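Local coordinates for major capsid protein (PDB 5TIP) that self-assembles as trimers into the large icosahedral capsid of a chlorovirus, carrying host-added N-linked glycans, at residues D105-N109 with D110-T114; G344-P347 with A348-L352; I165-Y169 with H170-L174; G2-S5 with Q6-A9. All blocks are in the same frame, centred on the assembly; numbering follows the deposited sequence.

Contact 1 of 4, residues D105-N109 with D110-T114; sequences DKHYN and DWFRT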
loop_
_atom_site.group_PDB
_atom_site.type_symbol
_atom_site.label_atom_id
_atom_site.label_comp_id
_atom_site.label_asym_id
_atom_site.label_seq_id
_atom_site.Cartn_x
_atom_site.Cartn_y
_atom_site.Cartn_z
ATOM N N ASP A 105 15.095 7.376 -24.979
ATOM C CA ASP A 105 14.952 7.984 -23.665
ATOM C C ASP A 105 16.308 7.944 -22.980
ATOM O O ASP A 105 17.179 7.147 -23.339
ATOM C CB ASP A 105 13.892 7.259 -22.829
ATOM C CG ASP A 105 13.337 8.121 -21.715
ATOM O OD1 ASP A 105 13.735 9.302 -21.621
ATOM O OD2 ASP A 105 12.501 7.617 -20.935
ATOM N N LYS A 106 16.483 8.815 -21.989
ATOM C CA LYS A 106 17.717 8.834 -21.216
ATOM C C LYS A 106 17.400 9.272 -19.796
ATOM O O LYS A 106 16.749 10.300 -19.593
ATOM C CB LYS A 106 18.760 9.766 -21.845
ATOM C CG LYS A 106 20.062 9.838 -21.063
ATOM C CD LYS A 106 21.125 10.627 -21.811
ATOM C CE LYS A 106 22.441 10.637 -21.048
ATOM N NZ LYS A 106 23.523 11.325 -21.806
ATOM N N HIS A 107 17.867 8.494 -18.825
ATOM C CA HIS A 107 17.604 8.742 -17.418
ATOM C C HIS A 107 18.903 9.039 -16.678
ATOM O O HIS A 107 20.000 8.772 -17.172
ATOM C CB HIS A 107 16.894 7.541 -16.786
ATOM C CG HIS A 107 15.523 7.299 -17.337
ATOM N ND1 HIS A 107 14.748 6.225 -16.955
ATOM C CD2 HIS A 107 14.788 7.991 -18.239
ATOM C CE1 HIS A 107 13.596 6.265 -17.600
ATOM N NE2 HIS A 107 13.595 7.327 -18.386
ATOM N N TYR A 108 18.763 9.604 -15.481
ATOM C CA TYR A 108 19.896 9.991 -14.656
ATOM C C TYR A 108 19.663 9.494 -13.235
ATOM O O TYR A 108 18.529 9.223 -12.834
ATOM C CB TYR A 108 20.096 11.513 -14.665
ATOM C CG TYR A 108 20.124 12.110 -16.056
ATOM C CD1 TYR A 108 18.948 12.477 -16.696
ATOM C CD2 TYR A 108 21.322 12.293 -16.733
ATOM C CE1 TYR A 108 18.962 13.015 -17.969
ATOM C CE2 TYR A 108 21.345 12.833 -18.008
ATOM C CZ TYR A 108 20.162 13.192 -18.620
ATOM O OH TYR A 108 20.174 13.729 -19.887
ATOM N N ASN A 109 20.753 9.373 -12.468
ATOM C CA ASN A 109 20.626 8.850 -11.110
ATOM C C ASN A 109 19.779 9.762 -10.231
ATOM O O ASN A 109 19.057 9.279 -9.353
ATOM C CB ASN A 109 22.003 8.624 -10.480
ATOM C CG ASN A 109 22.861 9.868 -10.474
ATOM O OD1 ASN A 109 22.441 10.931 -10.927
ATOM N ND2 ASN A 109 24.073 9.744 -9.947
ATOM N N ASP A 110 19.844 11.079 -10.449
ATOM C CA ASP A 110 19.002 11.977 -9.668
ATOM C C ASP A 110 17.535 11.825 -10.045
ATOM O O ASP A 110 16.653 12.093 -9.219
ATOM C CB ASP A 110 19.455 13.427 -9.840
ATOM C CG ASP A 110 18.704 14.385 -8.931
ATOM O OD1 ASP A 110 18.913 14.330 -7.701
ATOM O OD2 ASP A 110 17.903 15.195 -9.444
ATOM N N TRP A 111 17.247 11.402 -11.278
ATOM C CA TRP A 111 15.868 11.072 -11.619
ATOM C C TRP A 111 15.418 9.805 -10.904
ATOM O O TRP A 111 14.289 9.736 -10.405
ATOM C CB TRP A 111 15.707 10.906 -13.127
ATOM C CG TRP A 111 14.385 10.303 -13.473
ATOM C CD1 TRP A 111 14.162 9.089 -14.047
ATOM C CD2 TRP A 111 13.094 10.879 -13.236
ATOM N NE1 TRP A 111 12.812 8.874 -14.194
ATOM C CE2 TRP A 111 12.135 9.959 -13.703
ATOM C CE3 TRP A 111 12.657 12.085 -12.679
ATOM C CZ2 TRP A 111 10.767 10.209 -13.634
ATOM C CZ3 TRP A 111 11.299 12.329 -12.609
ATOM C CH2 TRP A 111 10.370 11.396 -13.084
ATOM N N PHE A 112 16.289 8.839 -10.816
ATOM C CA PHE A 112 16.001 7.637 -10.097
ATOM C C PHE A 112 15.685 8.038 -8.655
ATOM O O PHE A 112 14.761 7.524 -8.090
ATOM C CB PHE A 112 17.173 6.657 -10.186
ATOM C CG PHE A 112 17.159 5.806 -11.399
ATOM C CD1 PHE A 112 16.937 6.323 -12.609
ATOM C CD2 PHE A 112 17.336 4.461 -11.305
ATOM C CE1 PHE A 112 16.900 5.555 -13.713
ATOM C CE2 PHE A 112 17.277 3.654 -12.427
ATOM C CZ PHE A 112 17.061 4.218 -13.643
ATOM N N ARG A 113 16.454 8.964 -8.086
ATOM C CA ARG A 113 16.210 9.419 -6.722
ATOM C C ARG A 113 14.892 10.179 -6.627
ATOM O O ARG A 113 14.142 10.015 -5.658
ATOM C CB ARG A 113 17.369 10.294 -6.244
ATOM C CG ARG A 113 17.319 10.663 -4.765
ATOM C CD ARG A 113 18.047 9.645 -3.894
ATOM N NE ARG A 113 17.514 8.296 -4.063
ATOM C CZ ARG A 113 16.444 7.833 -3.428
ATOM N NH1 ARG A 113 15.790 8.610 -2.575
ATOM N NH2 ARG A 113 16.025 6.595 -3.648
ATOM N N THR A 114 14.596 11.015 -7.628
ATOM C CA THR A 114 13.351 11.777 -7.621
ATOM C C THR A 114 12.147 10.875 -7.868
ATOM O O THR A 114 11.108 11.024 -7.213
ATOM C CB THR A 114 13.413 12.885 -8.675
ATOM O OG1 THR A 114 14.470 13.795 -8.349
ATOM C CG2 THR A 114 12.096 13.650 -8.738
#
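Tyr108 closes strand 102-108 and passes the chain straight into helix 109-119, with the short axes of 105-108 and 110-114 at 78° to each other. Tyr108 is the N-cap residue, but its backbone carbonyl does the work across the junction. Phe112 N donates to Tyr108 O at 3.0 Å, in the carbonyl plane, and Trp111 N adds a weak bond to the same oxygen. One residue on, Arg113 N reaches Asn109 O at 2.9 Å.

Trp111 brings CD1 over one face of the His107 ring, 4.0 Å from His107 CG and offset toward the rim. The planes stand at 64°, an edge-to-face pair. Phe112 comes to His107 differently: its CE1 lies 3.7 Å from His107 CB, which sits at the edge of the Phe112 ring. His107 has CG anti to its carbonyl carbon (chi1 -65°), and NE2 then reaches Asp105 OD2 at 2.8 Å. That bond meets the carboxylate from above its plane and helps fix the ring's rotation. Outside, Asp110 bonds to Tyr416 and Tyr274, and Arg113 forms a salt bridge with Glu89.

The arrangement is a strand-to-helix junction with Tyr108 as N-cap. Strand 102-108 is outermost in its sheet within this chain, and the helix packs toward strands 412-426 and 257-266. This fits the double jelly-roll fold of this capsid family.

Contact 2 of 4, residues G344-P347 with A348-L352; sequences GVTP and AGVYL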
loop_
_atom_site.group_PDB
_atom_site.type_symbol
_atom_site.label_atom_id
_atom_site.label_comp_id
_atom_site.label_asym_id
_atom_site.label_seq_id
_atom_site.Cartn_x
_atom_site.Cartn_y
_atom_site.Cartn_z
ATOM N N GLY A 344 0.883 8.513 -1.820
ATOM C CA GLY A 344 1.952 8.009 -0.981
ATOM C C GLY A 344 2.425 9.067 -0.007
ATOM O O GLY A 344 1.611 9.802 0.559
ATOM N N VAL A 345 3.735 9.159 0.199
ATOM C CA VAL A 345 4.328 10.231 0.991
ATOM C C VAL A 345 5.647 10.622 0.338
ATOM O O VAL A 345 6.429 9.757 -0.072
ATOM C CB VAL A 345 4.524 9.837 2.471
ATOM C CG1 VAL A 345 5.575 8.749 2.630
ATOM C CG2 VAL A 345 4.884 11.060 3.301
ATOM N N THR A 346 5.876 11.923 0.203
ATOM C CA THR A 346 7.046 12.436 -0.479
ATOM C C THR A 346 7.925 13.191 0.506
ATOM O O THR A 346 7.431 14.085 1.209
ATOM C CB THR A 346 6.646 13.361 -1.639
ATOM O OG1 THR A 346 5.941 12.604 -2.630
ATOM C CG2 THR A 346 7.875 13.986 -2.273
ATOM N N PRO A 347 9.213 12.868 0.595
ATOM C CA PRO A 347 10.089 13.591 1.522
ATOM C C PRO A 347 10.212 15.057 1.134
ATOM O O PRO A 347 10.027 15.435 -0.025
ATOM C CB PRO A 347 11.430 12.860 1.387
ATOM C CG PRO A 347 11.370 12.209 0.044
ATOM C CD PRO A 347 9.936 11.822 -0.149
ATOM N N ALA A 348 10.513 15.883 2.131
ATOM C CA ALA A 348 10.659 17.311 1.899
ATOM C C ALA A 348 11.775 17.577 0.897
ATOM O O ALA A 348 12.764 16.842 0.823
ATOM C CB ALA A 348 10.941 18.040 3.213
ATOM N N GLY A 349 11.608 18.642 0.116
ATOM C CA GLY A 349 12.575 19.012 -0.889
ATOM C C GLY A 349 12.288 18.491 -2.278
ATOM O O GLY A 349 12.993 18.871 -3.221
ATOM N N VAL A 350 11.280 17.638 -2.437
ATOM C CA VAL A 350 10.854 17.137 -3.737
ATOM C C VAL A 350 9.454 17.667 -4.003
ATOM O O VAL A 350 8.564 17.539 -3.154
ATOM C CB VAL A 350 10.882 15.599 -3.792
ATOM C CG1 VAL A 350 10.491 15.114 -5.177
ATOM C CG2 VAL A 350 12.257 15.080 -3.412
ATOM N N TYR A 351 9.260 18.265 -5.176
ATOM C CA TYR A 351 8.025 18.964 -5.491
ATOM C C TYR A 351 7.440 18.433 -6.791
ATOM O O TYR A 351 8.160 17.939 -7.661
ATOM C CB TYR A 351 8.257 20.473 -5.591
ATOM C CG TYR A 351 8.980 21.049 -4.395
ATOM C CD1 TYR A 351 8.279 21.467 -3.272
ATOM C CD2 TYR A 351 10.364 21.164 -4.383
ATOM C CE1 TYR A 351 8.935 21.988 -2.175
ATOM C CE2 TYR A 351 11.028 21.683 -3.290
ATOM C CZ TYR A 351 10.307 22.093 -2.190
ATOM O OH TYR A 351 10.964 22.613 -1.099
ATOM N N LEU A 352 6.119 18.549 -6.909
ATOM C CA LEU A 352 5.383 18.011 -8.041
ATOM C C LEU A 352 4.253 18.953 -8.420
ATOM O O LEU A 352 3.593 19.525 -7.549
ATOM C CB LEU A 352 4.808 16.625 -7.712
ATOM C CG LEU A 352 3.793 16.017 -8.684
ATOM C CD1 LEU A 352 4.489 15.446 -9.911
ATOM C CD2 LEU A 352 2.950 14.958 -7.992
#
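Thr346 and Val350 face each other across a type II beta turn that runs from Pro347 to Val350. Their side chains cross at about a right angle. The methyl of Thr346 does the touching: CG2 lies 3.7 Å from Val350 CB and 4.1 Å from Val350 CG1. Thr346 CG2 is anti to the backbone N, which leaves OG1 anti to the carbonyl carbon (chi1 -65°). The methyl thus meets the valine, while the hydroxyl has a weak hydrogen bond to Ala117 O. Thr346 CG2 is also 3.7 Å from Val350 O, so the methyl packs on both the side chain and the backbone of its partner.

The turn itself is loosely closed. Val350 N donates to Pro347 O in a weak bond of 3.5 Å. Gly349 takes the third position of the turn with a positive phi of 95°; at these backbone angles a CB would collide with the carbonyl oxygen before it. Ala348 turns its methyl away from the residues before it. Asn334 ND2 adds a second tie, because it hydrogen-bonds to both Pro347 O and Val350 O and so bridges the two ends of the turn.

Thr346 O also accepts from Arg130 of the second subunit, which brings the residues just before the turn up to a subunit boundary. Within the chain, the loop 344-349 leads from helix 330-341 into strand 350-354. Helix 109-119 packs against Thr346, Pro347 and Val350 through Ala117 and Leu118, and strand 350-354 pairs with strand 257-266.

Contact 3 of 4, residues I165-Y169 with H170-L174; sequences IALQY and HEVKL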
loop_
_atom_site.group_PDB
_atom_site.type_symbol
_atom_site.label_atom_id
_atom_site.label_comp_id
_atom_site.label_asym_id
_atom_site.label_seq_id
_atom_site.Cartn_x
_atom_site.Cartn_y
_atom_site.Cartn_z
ATOM N N ILE A 165 11.414 -8.708 -32.262
ATOM C CA ILE A 165 11.112 -9.449 -33.478
ATOM C C ILE A 165 10.623 -8.523 -34.584
ATOM O O ILE A 165 10.746 -8.853 -35.769
ATOM C CB ILE A 165 10.087 -10.562 -33.185
ATOM C CG1 ILE A 165 9.874 -11.430 -34.425
ATOM C CG2 ILE A 165 8.774 -9.968 -32.691
ATOM C CD1 ILE A 165 8.716 -12.369 -34.318
ATOM N N ALA A 166 10.092 -7.358 -34.229
ATOM C CA ALA A 166 9.641 -6.376 -35.204
ATOM C C ALA A 166 10.711 -5.341 -35.532
ATOM O O ALA A 166 10.419 -4.367 -36.231
ATOM C CB ALA A 166 8.379 -5.678 -34.697
ATOM N N LEU A 167 11.937 -5.530 -35.049
ATOM C CA LEU A 167 13.036 -4.588 -35.239
ATOM C C LEU A 167 14.260 -5.296 -35.811
ATOM O O LEU A 167 15.380 -5.133 -35.322
ATOM C CB LEU A 167 13.393 -3.905 -33.921
ATOM C CG LEU A 167 12.368 -2.981 -33.262
ATOM C CD1 LEU A 167 12.850 -2.585 -31.877
ATOM C CD2 LEU A 167 12.129 -1.748 -34.113
ATOM N N GLN A 168 14.069 -6.097 -36.865
ATOM C CA GLN A 168 15.176 -6.905 -37.371
ATOM C C GLN A 168 16.283 -6.070 -38.004
ATOM O O GLN A 168 17.402 -6.572 -38.161
ATOM C CB GLN A 168 14.681 -7.939 -38.386
ATOM C CG GLN A 168 14.150 -7.364 -39.688
ATOM C CD GLN A 168 13.931 -8.438 -40.739
ATOM O OE1 GLN A 168 14.554 -9.499 -40.695
ATOM N NE2 GLN A 168 13.039 -8.171 -41.686
ATOM N N TYR A 169 16.010 -4.819 -38.375
ATOM C CA TYR A 169 17.016 -3.957 -38.981
ATOM C C TYR A 169 17.482 -2.836 -38.065
ATOM O O TYR A 169 18.285 -2.001 -38.492
ATOM C CB TYR A 169 16.499 -3.362 -40.297
ATOM C CG TYR A 169 16.036 -4.396 -41.296
ATOM C CD1 TYR A 169 16.912 -5.358 -41.777
ATOM C CD2 TYR A 169 14.735 -4.396 -41.775
ATOM C CE1 TYR A 169 16.500 -6.302 -42.694
ATOM C CE2 TYR A 169 14.315 -5.335 -42.695
ATOM C CZ TYR A 169 15.203 -6.287 -43.150
ATOM O OH TYR A 169 14.789 -7.226 -44.066
ATOM N N HIS A 170 17.005 -2.788 -36.825
ATOM C CA HIS A 170 17.418 -1.769 -35.873
ATOM C C HIS A 170 17.969 -2.430 -34.621
ATOM O O HIS A 170 17.387 -3.389 -34.102
ATOM C CB HIS A 170 16.262 -0.834 -35.505
ATOM C CG HIS A 170 16.141 0.355 -36.405
ATOM N ND1 HIS A 170 15.256 1.385 -36.165
ATOM C CD2 HIS A 170 16.800 0.683 -37.541
ATOM C CE1 HIS A 170 15.374 2.294 -37.116
ATOM N NE2 HIS A 170 16.303 1.892 -37.965
ATOM N N GLU A 171 19.092 -1.906 -34.140
ATOM C CA GLU A 171 19.740 -2.416 -32.944
ATOM C C GLU A 171 19.247 -1.656 -31.721
ATOM O O GLU A 171 19.121 -0.428 -31.747
ATOM C CB GLU A 171 21.259 -2.286 -33.066
ATOM C CG GLU A 171 21.882 -3.180 -34.132
ATOM C CD GLU A 171 23.349 -2.867 -34.378
ATOM O OE1 GLU A 171 23.862 -1.902 -33.773
ATOM O OE2 GLU A 171 23.989 -3.585 -35.175
ATOM N N VAL A 172 18.968 -2.392 -30.650
ATOM C CA VAL A 172 18.576 -1.806 -29.374
ATOM C C VAL A 172 19.791 -1.827 -28.459
ATOM O O VAL A 172 20.360 -2.894 -28.195
ATOM C CB VAL A 172 17.391 -2.555 -28.745
ATOM C CG1 VAL A 172 17.016 -1.923 -27.416
ATOM C CG2 VAL A 172 16.204 -2.547 -29.690
ATOM N N LYS A 173 20.195 -0.655 -27.977
ATOM C CA LYS A 173 21.398 -0.533 -27.171
ATOM C C LYS A 173 21.120 0.284 -25.917
ATOM O O LYS A 173 20.246 1.154 -25.900
ATOM C CB LYS A 173 22.543 0.108 -27.969
ATOM C CG LYS A 173 23.013 -0.732 -29.146
ATOM C CD LYS A 173 24.267 -0.154 -29.775
ATOM C CE LYS A 173 25.435 -0.212 -28.806
ATOM N NZ LYS A 173 26.659 0.416 -29.373
ATOM N N LEU A 174 21.885 -0.010 -24.868
ATOM C CA LEU A 174 21.864 0.740 -23.619
ATOM C C LEU A 174 23.260 1.277 -23.355
ATOM O O LEU A 174 24.240 0.531 -23.446
ATOM C CB LEU A 174 21.409 -0.136 -22.450
ATOM C CG LEU A 174 19.959 -0.612 -22.442
ATOM C CD1 LEU A 174 19.775 -1.694 -21.396
ATOM C CD2 LEU A 174 19.024 0.556 -22.179
#
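Leu167 and His170 form the two ends of a type I beta turn, in the loop that leads from strand 162-163 into strand 172-178, with Gln168 and Tyr169 exposed. The contact is a backbone closure with a small apolar pair behind it. His170 N donates to Leu167 O at 3.2 Å. The N-H points well at the oxygen (160°), but it comes from above the carbonyl plane, 68° out of it.

Beyond the turn, Leu167 reaches forward to the start of the strand. Its CD1 meets Val172 CG2 at 4.0 Å, and the two side chains cross at about a right angle. Leu167 has CG anti to the carbonyl carbon (chi1 -65°), and its extended end carries CD1 across to the valine. Both residues are buried. Arg61 lies against Leu167, while Ile59, Leu97 and Leu164 pack on Val172.

Gln168 CG sits 3.5 Å above the plane of the Tyr169 ring, over its centre, so the aliphatic part of the glutamine covers one ring face. The His170 ring turns its edge to the preceding carbonyl, with CD2 3.2 Å from Tyr169 O, and its side chain packs on Ile99 of strand 92-99.

The chemistry divides by depth. A single backbone bond closes the turn, and Leu167 with Val172 adds apolar packing to the backbone bonds that link the loop and strand to the rest of the fold. Gln168 and Tyr169 remain toward solvent.

Contact 4 of 4, residues G2-S5 with Q6-A9; sequences GGLS and QLVA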
loop_
_atom_site.group_PDB
_atom_site.type_symbol
_atom_site.label_atom_id
_atom_site.label_comp_id
_atom_site.label_asym_id
_atom_site.label_seq_id
_atom_site.Cartn_x
_atom_site.Cartn_y
_atom_site.Cartn_z
ATOM N N GLY A 2 -31.673 -12.779 10.023
ATOM C CA GLY A 2 -30.352 -12.847 9.432
ATOM C C GLY A 2 -30.267 -12.160 8.089
ATOM O O GLY A 2 -30.857 -11.093 7.892
ATOM N N GLY A 3 -29.535 -12.766 7.150
ATOM C CA GLY A 3 -29.353 -12.146 5.848
ATOM C C GLY A 3 -30.595 -12.167 4.981
ATOM O O GLY A 3 -30.803 -11.259 4.172
ATOM N N LEU A 4 -31.433 -13.196 5.130
ATOM C CA LEU A 4 -32.637 -13.292 4.310
ATOM C C LEU A 4 -33.608 -12.149 4.577
ATOM O O LEU A 4 -34.281 -11.684 3.651
ATOM C CB LEU A 4 -33.322 -14.636 4.555
ATOM C CG LEU A 4 -34.154 -15.250 3.427
ATOM C CD1 LEU A 4 -35.555 -14.661 3.373
ATOM C CD2 LEU A 4 -33.442 -15.067 2.098
ATOM N N SER A 5 -33.689 -11.670 5.821
ATOM C CA SER A 5 -34.576 -10.548 6.112
ATOM C C SER A 5 -34.076 -9.237 5.515
ATOM O O SER A 5 -34.879 -8.325 5.299
ATOM C CB SER A 5 -34.756 -10.388 7.618
ATOM O OG SER A 5 -35.729 -9.393 7.885
ATOM N N GLN A 6 -32.774 -9.124 5.238
ATOM C CA GLN A 6 -32.250 -7.916 4.611
ATOM C C GLN A 6 -32.604 -7.860 3.131
ATOM O O GLN A 6 -32.779 -6.765 2.579
ATOM C CB GLN A 6 -30.737 -7.829 4.815
ATOM C CG GLN A 6 -30.089 -6.607 4.180
ATOM C CD GLN A 6 -28.601 -6.516 4.455
ATOM O OE1 GLN A 6 -28.155 -6.658 5.596
ATOM N NE2 GLN A 6 -27.822 -6.283 3.406
ATOM N N LEU A 7 -32.711 -9.018 2.477
ATOM C CA LEU A 7 -33.118 -9.043 1.077
ATOM C C LEU A 7 -34.527 -8.489 0.905
ATOM O O LEU A 7 -34.808 -7.774 -0.063
ATOM C CB LEU A 7 -33.035 -10.469 0.529
ATOM C CG LEU A 7 -31.637 -10.979 0.185
ATOM C CD1 LEU A 7 -31.706 -12.402 -0.350
ATOM C CD2 LEU A 7 -30.971 -10.049 -0.814
ATOM N N VAL A 8 -35.429 -8.806 1.840
ATOM C CA VAL A 8 -36.796 -8.311 1.744
ATOM C C VAL A 8 -36.867 -6.813 2.006
ATOM O O VAL A 8 -37.792 -6.149 1.527
ATOM C CB VAL A 8 -37.713 -9.084 2.709
ATOM C CG1 VAL A 8 -39.178 -8.834 2.373
ATOM C CG2 VAL A 8 -37.398 -10.570 2.659
ATOM N N ALA A 9 -35.905 -6.254 2.743
ATOM C CA ALA A 9 -35.836 -4.809 2.953
ATOM C C ALA A 9 -35.418 -4.168 1.634
ATOM O O ALA A 9 -34.273 -3.756 1.430
ATOM C CB ALA A 9 -34.866 -4.467 4.079
#
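Gly3 and Leu7 mark one turn of the short helix 3-8 near the amino end of the chain, and the backbone holds its closest contacts. Gly3 O takes two weak bonds, from Gln6 N at 3.1 Å and from Leu7 N at 3.4 Å. Leu7 N is shared in turn, with a further weak bond to Leu4 O. Ala9 N reaches back to Ser5 O at 3.4 Å, again weakly. The mixture of three- and four-residue spacings suggests a helix that is not firmly wound.

The closer side-chain packing is against the backbone. Gln6 CB lies 3.5 Å from Gly3 O, and Val8 CG2 lies 3.5 Å from Leu4 O. Val8 has CG2 anti to the carbonyl carbon, which sets that methyl back over the preceding turn.

The looser part is apolar. Leu4 and Leu7 cross at about a right angle and touch through one methyl each, CD2 of Leu4 and CD1 of Leu7, at 4.0 Å. Leu4 is exposed, in contrast to the buried Gln6. Val8 is exposed in the trimer but meets a neighbour in the crystal.

Gln6 extends from the helix with CG anti to its backbone N (chi1 179°), and its OE1 accepts from Arg324 of the second subunit. A mercury ion lies about 4 Å from its side chain. Gly3 N donates to Glu39 of the third subunit. With only weak bonds inside the helix and polar partners in two other subunits, this amino-terminal segment is probably steadied largely by the trimer around it.

Contacts 1 and 2 lie near the centre of the subunit and touch each other, Thr114 packing on Val350, although one falls in the N-terminal and one in the C-terminal sequence family of the protein. Contact 2 is the more buried. Contacts 1 and 3 reach the same four-stranded sheet, at strands 102-108 and 172-178; their centres are about 24 Å apart and contact 3 is nearer the surface. Contact 4 is remote from all three, on the amino-terminal arm. Aromatic rings and a histidine-carboxylate bond mark contact 1. Contacts 2 and 3 rely on one turn bond each plus an aliphatic pair. Contacts 2 and 4 both meet the second subunit, and contact 4 also meets the third.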